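Local coordinates for protein mevalonate kinase (PDB 2X7I) that probably catalyses the ATP-dependent phosphorylation of mevalonate to 5-phosphomevalonate, at residues K121-T124 against K125-I129; K208-G211 against K212-R216. One frame throughout, in Å; residues are numbered along the deposited sequence.

How the contacts relate
From the N terminus, helix 103-119 runs into a short loop, and contact 1 is where residues 121-124 of that loop turn into helix 125-140. It closes a single helical turn and joins the start of one helix to the end of the one before. Contact 2 comes later in the chain, within helix 203-222, where 208-211 meet the turn that follows. The two lie in series; neither encloses or crosses the other. The centres of contacts 1 and 2 are about 34 Å apart, and their nearest atoms about 20 Å apart. Contact 1 lies within the N-terminal GHMP kinase family region. Contact 2 belongs to a helix whose side chains touch both helix 226-243 and strand 157-160.

Contact 1 of 2, residues K121-T124 against K125-I129; sequences KSLT and KEELI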
ATOM      1  N   LYS A 121      19.340  16.418   9.895  1.00 63.77           N
ATOM      2  CA  LYS A 121      19.611  15.357  10.874  1.00 65.47           C
ATOM      3  C   LYS A 121      19.742  13.983  10.233  1.00 65.03           C
ATOM      4  O   LYS A 121      18.994  13.633   9.315  1.00 62.74           O
ATOM      5  CB  LYS A 121      18.508  15.306  11.936  1.00 64.63           C
ATOM      6  CG  LYS A 121      18.566  16.430  12.954  1.00 67.24           C
ATOM      7  CD  LYS A 121      17.391  16.376  13.928  1.00 67.60           C
ATOM      8  CE  LYS A 121      17.511  15.212  14.905  1.00 69.75           C
ATOM      9  NZ  LYS A 121      16.474  15.278  15.975  1.00 70.15           N
ATOM     10  N   SER A 122      20.687  13.200  10.741  1.00 67.78           N
ATOM     11  CA  SER A 122      20.869  11.830  10.285  1.00 68.16           C
ATOM     12  C   SER A 122      19.697  10.954  10.741  1.00 65.91           C
ATOM     13  O   SER A 122      19.211  11.096  11.863  1.00 65.92           O
ATOM     14  CB  SER A 122      22.203  11.271  10.787  1.00 72.44           C
ATOM     15  OG  SER A 122      22.527  11.779  12.075  1.00 75.44           O
ATOM     16  N   LEU A 123      19.255  10.059   9.857  1.00 65.78           N
ATOM     17  CA  LEU A 123      18.076   9.225  10.085  1.00 63.28           C
ATOM     18  C   LEU A 123      18.374   7.738   9.864  1.00 62.97           C
ATOM     19  O   LEU A 123      18.583   7.290   8.734  1.00 63.07           O
ATOM     20  CB  LEU A 123      16.932   9.668   9.160  1.00 61.60           C
ATOM     21  CG  LEU A 123      15.570   8.979   9.334  1.00 59.37           C
ATOM     22  CD1 LEU A 123      14.957   9.302  10.691  1.00 56.65           C
ATOM     23  CD2 LEU A 123      14.619   9.372   8.206  1.00 57.70           C
ATOM     24  N   THR A 124      18.376   6.982  10.954  1.00 62.90           N
ATOM     25  CA  THR A 124      18.519   5.527  10.915  1.00 62.57           C
ATOM     26  C   THR A 124      17.182   4.877  10.587  1.00 60.28           C
ATOM     27  O   THR A 124      16.128   5.491  10.774  1.00 58.57           O
ATOM     28  CB  THR A 124      19.023   5.000  12.279  1.00 63.67           C
ATOM     29  OG1 THR A 124      20.373   5.450  12.486  1.00 65.83           O
ATOM     30  CG2 THR A 124      18.985   3.464  12.345  1.00 63.95           C
ATOM     31  N   LYS A 125      17.228   3.639  10.097  1.00 60.11           N
ATOM     32  CA  LYS A 125      16.017   2.858   9.862  1.00 58.57           C
ATOM     33  C   LYS A 125      15.140   2.721  11.101  1.00 57.19           C
ATOM     34  O   LYS A 125      13.972   3.099  11.071  1.00 55.74           O
ATOM     35  CB  LYS A 125      16.340   1.472   9.296  1.00 59.13           C
ATOM     36  CG  LYS A 125      16.221   1.410   7.773  1.00 61.33           C
ATOM     37  CD  LYS A 125      16.990   0.231   7.181  1.00 65.25           C
ATOM     38  CE  LYS A 125      16.676   0.057   5.699  1.00 66.50           C
ATOM     39  NZ  LYS A 125      16.977   1.279   4.896  1.00 68.83           N
ATOM     40  N   GLU A 126      15.687   2.193  12.190  1.00 57.94           N
ATOM     41  CA  GLU A 126      14.883   1.991  13.401  1.00 57.16           C
ATOM     42  C   GLU A 126      14.298   3.298  13.944  1.00 55.90           C
ATOM     43  O   GLU A 126      13.211   3.293  14.491  1.00 54.94           O
ATOM     44  CB  GLU A 126      15.655   1.251  14.497  1.00 59.07           C
ATOM     45  CG  GLU A 126      15.055  -0.122  14.851  1.00 60.38           C
ATOM     46  CD  GLU A 126      13.652  -0.034  15.467  1.00 60.84           C
ATOM     47  OE1 GLU A 126      13.377   0.899  16.254  1.00 61.78           O
ATOM     48  OE2 GLU A 126      12.823  -0.912  15.167  1.00 60.56           O
ATOM     49  N   GLU A 127      15.012   4.403  13.769  1.00 55.80           N
ATOM     50  CA  GLU A 127      14.514   5.716  14.162  1.00 55.19           C
ATOM     51  C   GLU A 127      13.300   6.119  13.308  1.00 52.68           C
ATOM     52  O   GLU A 127      12.287   6.596  13.823  1.00 51.49           O
ATOM     53  CB  GLU A 127      15.634   6.754  14.042  1.00 57.09           C
ATOM     54  CG  GLU A 127      15.406   8.019  14.835  1.00 59.20           C
ATOM     55  CD  GLU A 127      16.671   8.865  15.014  1.00 64.52           C
ATOM     56  OE1 GLU A 127      16.533  10.001  15.554  1.00 66.20           O
ATOM     57  OE2 GLU A 127      17.785   8.405  14.619  1.00 65.70           O
ATOM     58  N   LEU A 128      13.419   5.911  12.002  1.00 51.24           N
ATOM     59  CA  LEU A 128      12.329   6.145  11.071  1.00 49.32           C
ATOM     60  C   LEU A 128      11.119   5.293  11.422  1.00 47.55           C
ATOM     61  O   LEU A 128       9.995   5.780  11.399  1.00 46.50           O
ATOM     62  CB  LEU A 128      12.790   5.836   9.633  1.00 49.23           C
ATOM     63  CG  LEU A 128      11.778   5.987   8.500  1.00 47.82           C
ATOM     64  CD1 LEU A 128      10.982   7.299   8.646  1.00 46.26           C
ATOM     65  CD2 LEU A 128      12.484   5.884   7.113  1.00 45.28           C
ATOM     66  N   ILE A 129      11.365   4.019  11.733  1.00 47.46           N
ATOM     67  CA  ILE A 129      10.319   3.079  12.120  1.00 46.63           C
ATOM     68  C   ILE A 129       9.531   3.610  13.314  1.00 46.65           C
ATOM     69  O   ILE A 129       8.304   3.673  13.268  1.00 45.58           O
ATOM     70  CB  ILE A 129      10.900   1.684  12.512  1.00 47.47           C
ATOM     71  CG1 ILE A 129      11.495   0.966  11.290  1.00 48.08           C
ATOM     72  CG2 ILE A 129       9.820   0.815  13.145  1.00 46.31           C
ATOM     73  CD1 ILE A 129      10.476   0.628  10.237  1.00 47.16           C
TER
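L123 lays its CD1 branch over the first turn of helix 125-140, near the backbone of L128. L123 CD1 is 3.9 Å from L128 N, and L123 CG is 4.2 Å from L128 CB. With chi1 at -175°, L123 CG lies opposite the amide nitrogen and next to the carbonyl carbon, on the L128 side. Both leucines also touch helix 103-119: L123 meets Y116, and L128 meets V112 and R113. The apolar side of the turn is thus packed against the preceding helix.

T124 occupies the N-cap position. Its side chain makes no capping bond, but its carbonyl begins the helical hydrogen bonding. L128 N donates to T124 O at 3.0 Å, with a nearly straight N-H...O angle of 163°. The donor is tilted 22° from the carbonyl plane. T124 CG2 points onward along the chain, over K125 N (2.9 Å) and toward E126 N.

E127 runs back alongside the loop, past T124 toward S122. E127 CB lies 3.5 Å from T124 O, and the chain beyond it is extended. At the far end, E127 OE1 is hydrogen-bonded to the hydroxyl of Y116 on helix 103-119. K121 NZ is 5.3 Å from E127 OE1, so the opposite charges are close without touching.

The chemistry is divided between an apolar leucine pair and a carboxylate tied back to the previous helix. An acidic group beside the first turn would probably interact favourably with the helix dipole, and the nearby lysine may help to stabilise its negative charge.

Contact 2 of 2, residues K208-G211 against K212-R216; sequences KHIG and KLVLR
I210 and V214 form one tight part of this helical turn. Their side chains lie side by side and point the same way, with I210 CD1 3.6 Å from V214 CG2. V214 CG2 also sits 3.2 Å from I210 O. V214 N donates a short bond to I210 O at 2.7 Å, nearly in line with the C=O. V214 further packs on W158 and Q160 of strand 157-160, and on the loop residues I18 and P28. The root of K212 is tight too: chi1 of 45° sets K212 CG between its backbone N and carbonyl carbon, 3.0 Å from H209 O.

The pattern is the regular i to i+4 bonding of an alpha helix, here the middle of helix 203-222. L213 N donates to H209 O at 3.2 Å, in the carbonyl plane, and L215 N donates to G211 O. The G211 carbonyl also accepts a bond from Q160 NE2.

Toward solvent, the ends of K208 and K212 are looser. Bends at chi3 and chi4 bring K212 CE and NZ beside the H209 ring. K212 NZ lies at the ring edge, 3.7 Å from H209 CD2. H209 ND1 has a weak hydrogen bond to D239 of helix 226-243. K208 is extended, with K208 NZ 6.2 Å from K212 NZ.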
ATOM      1  N   LYS A 208      -9.102 -19.002   8.031  1.00 57.88           N
ATOM      2  CA  LYS A 208      -8.365 -20.199   8.418  1.00 59.08           C
ATOM      3  C   LYS A 208      -7.574 -20.727   7.217  1.00 57.51           C
ATOM      4  O   LYS A 208      -6.380 -21.010   7.333  1.00 57.52           O
ATOM      5  CB  LYS A 208      -9.317 -21.266   8.970  1.00 61.75           C
ATOM      6  CG  LYS A 208      -8.662 -22.620   9.249  1.00 64.13           C
ATOM      7  CD  LYS A 208      -9.569 -23.532  10.069  1.00 67.68           C
ATOM      8  CE  LYS A 208      -8.827 -24.802  10.526  1.00 70.46           C
ATOM      9  NZ  LYS A 208      -9.657 -25.676  11.435  1.00 73.90           N
ATOM     10  N   HIS A 209      -8.217 -20.784   6.053  1.00 57.00           N
ATOM     11  CA  HIS A 209      -7.571 -21.326   4.850  1.00 56.20           C
ATOM     12  C   HIS A 209      -6.479 -20.429   4.273  1.00 54.63           C
ATOM     13  O   HIS A 209      -5.472 -20.937   3.784  1.00 54.26           O
ATOM     14  CB  HIS A 209      -8.598 -21.655   3.758  1.00 56.35           C
ATOM     15  CG  HIS A 209      -9.648 -22.626   4.191  1.00 58.11           C
ATOM     16  ND1 HIS A 209     -10.925 -22.614   3.678  1.00 59.69           N
ATOM     17  CD2 HIS A 209      -9.624 -23.611   5.121  1.00 60.15           C
ATOM     18  CE1 HIS A 209     -11.641 -23.560   4.262  1.00 61.60           C
ATOM     19  NE2 HIS A 209     -10.874 -24.181   5.142  1.00 61.66           N
ATOM     20  N   ILE A 210      -6.644 -19.107   4.313  1.00 54.40           N
ATOM     21  CA  ILE A 210      -5.596 -18.260   3.739  1.00 53.43           C
ATOM     22  C   ILE A 210      -4.320 -18.380   4.598  1.00 53.74           C
ATOM     23  O   ILE A 210      -3.213 -18.212   4.103  1.00 53.18           O
ATOM     24  CB  ILE A 210      -6.033 -16.774   3.487  1.00 53.36           C
ATOM     25  CG1 ILE A 210      -6.003 -15.946   4.759  1.00 53.98           C
ATOM     26  CG2 ILE A 210      -7.393 -16.681   2.805  1.00 53.86           C
ATOM     27  CD1 ILE A 210      -4.686 -15.280   4.966  1.00 52.72           C
ATOM     28  N   GLY A 211      -4.493 -18.706   5.876  1.00 55.22           N
ATOM     29  CA  GLY A 211      -3.383 -19.042   6.752  1.00 55.89           C
ATOM     30  C   GLY A 211      -2.430 -20.043   6.136  1.00 56.10           C
ATOM     31  O   GLY A 211      -1.232 -19.762   6.027  1.00 56.24           O
ATOM     32  N   LYS A 212      -2.940 -21.206   5.722  1.00 56.54           N
ATOM     33  CA  LYS A 212      -2.093 -22.181   5.015  1.00 57.12           C
ATOM     34  C   LYS A 212      -1.578 -21.654   3.668  1.00 54.79           C
ATOM     35  O   LYS A 212      -0.455 -21.951   3.290  1.00 55.08           O
ATOM     36  CB  LYS A 212      -2.759 -23.573   4.851  1.00 59.28           C
ATOM     37  CG  LYS A 212      -4.221 -23.608   4.404  1.00 61.06           C
ATOM     38  CD  LYS A 212      -4.750 -25.053   4.343  1.00 65.58           C
ATOM     39  CE  LYS A 212      -6.220 -25.161   4.750  1.00 67.25           C
ATOM     40  NZ  LYS A 212      -6.428 -25.071   6.235  1.00 68.44           N
ATOM     41  N   LEU A 213      -2.383 -20.862   2.958  1.00 52.78           N
ATOM     42  CA  LEU A 213      -1.938 -20.269   1.688  1.00 51.14           C
ATOM     43  C   LEU A 213      -0.824 -19.226   1.857  1.00 50.28           C
ATOM     44  O   LEU A 213       0.006 -19.075   0.966  1.00 50.19           O
ATOM     45  CB  LEU A 213      -3.115 -19.662   0.926  1.00 50.16           C
ATOM     46  CG  LEU A 213      -4.145 -20.673   0.412  1.00 50.63           C
ATOM     47  CD1 LEU A 213      -5.403 -19.958  -0.076  1.00 48.96           C
ATOM     48  CD2 LEU A 213      -3.550 -21.539  -0.692  1.00 48.27           C
ATOM     49  N   VAL A 214      -0.822 -18.503   2.978  1.00 49.88           N
ATOM     50  CA  VAL A 214       0.270 -17.584   3.314  1.00 49.80           C
ATOM     51  C   VAL A 214       1.567 -18.360   3.599  1.00 51.51           C
ATOM     52  O   VAL A 214       2.660 -17.877   3.296  1.00 51.96           O
ATOM     53  CB  VAL A 214      -0.079 -16.682   4.538  1.00 49.81           C
ATOM     54  CG1 VAL A 214       1.145 -15.908   5.017  1.00 50.14           C
ATOM     55  CG2 VAL A 214      -1.215 -15.727   4.199  1.00 48.46           C
ATOM     56  N   LEU A 215       1.444 -19.557   4.172  1.00 52.99           N
ATOM     57  CA  LEU A 215       2.606 -20.392   4.472  1.00 55.27           C
ATOM     58  C   LEU A 215       3.266 -20.882   3.181  1.00 56.07           C
ATOM     59  O   LEU A 215       4.487 -20.831   3.043  1.00 57.08           O
ATOM     60  CB  LEU A 215       2.213 -21.580   5.359  1.00 56.81           C
ATOM     61  CG  LEU A 215       3.334 -22.535   5.783  1.00 59.66           C
ATOM     62  CD1 LEU A 215       4.528 -21.769   6.359  1.00 59.90           C
ATOM     63  CD2 LEU A 215       2.815 -23.584   6.774  1.00 60.48           C
ATOM     64  N   ARG A 216       2.458 -21.342   2.233  1.00 55.68           N
ATOM     65  CA  ARG A 216       2.983 -21.730   0.927  1.00 56.56           C
ATOM     66  C   ARG A 216       3.541 -20.532   0.148  1.00 54.83           C
ATOM     67  O   ARG A 216       4.506 -20.674  -0.590  1.00 56.08           O
ATOM     68  CB  ARG A 216       1.905 -22.407   0.096  1.00 56.73           C
ATOM     69  CG  ARG A 216       1.400 -23.724   0.670  1.00 60.94           C
ATOM     70  CD  ARG A 216       0.117 -24.162  -0.045  1.00 63.60           C
ATOM     71  NE  ARG A 216       0.241 -24.108  -1.512  1.00 64.64           N
ATOM     72  CZ  ARG A 216      -0.765 -24.338  -2.357  1.00 66.03           C
ATOM     73  NH1 ARG A 216      -1.977 -24.648  -1.899  1.00 66.91           N
ATOM     74  NH2 ARG A 216      -0.558 -24.269  -3.670  1.00 66.44           N
TER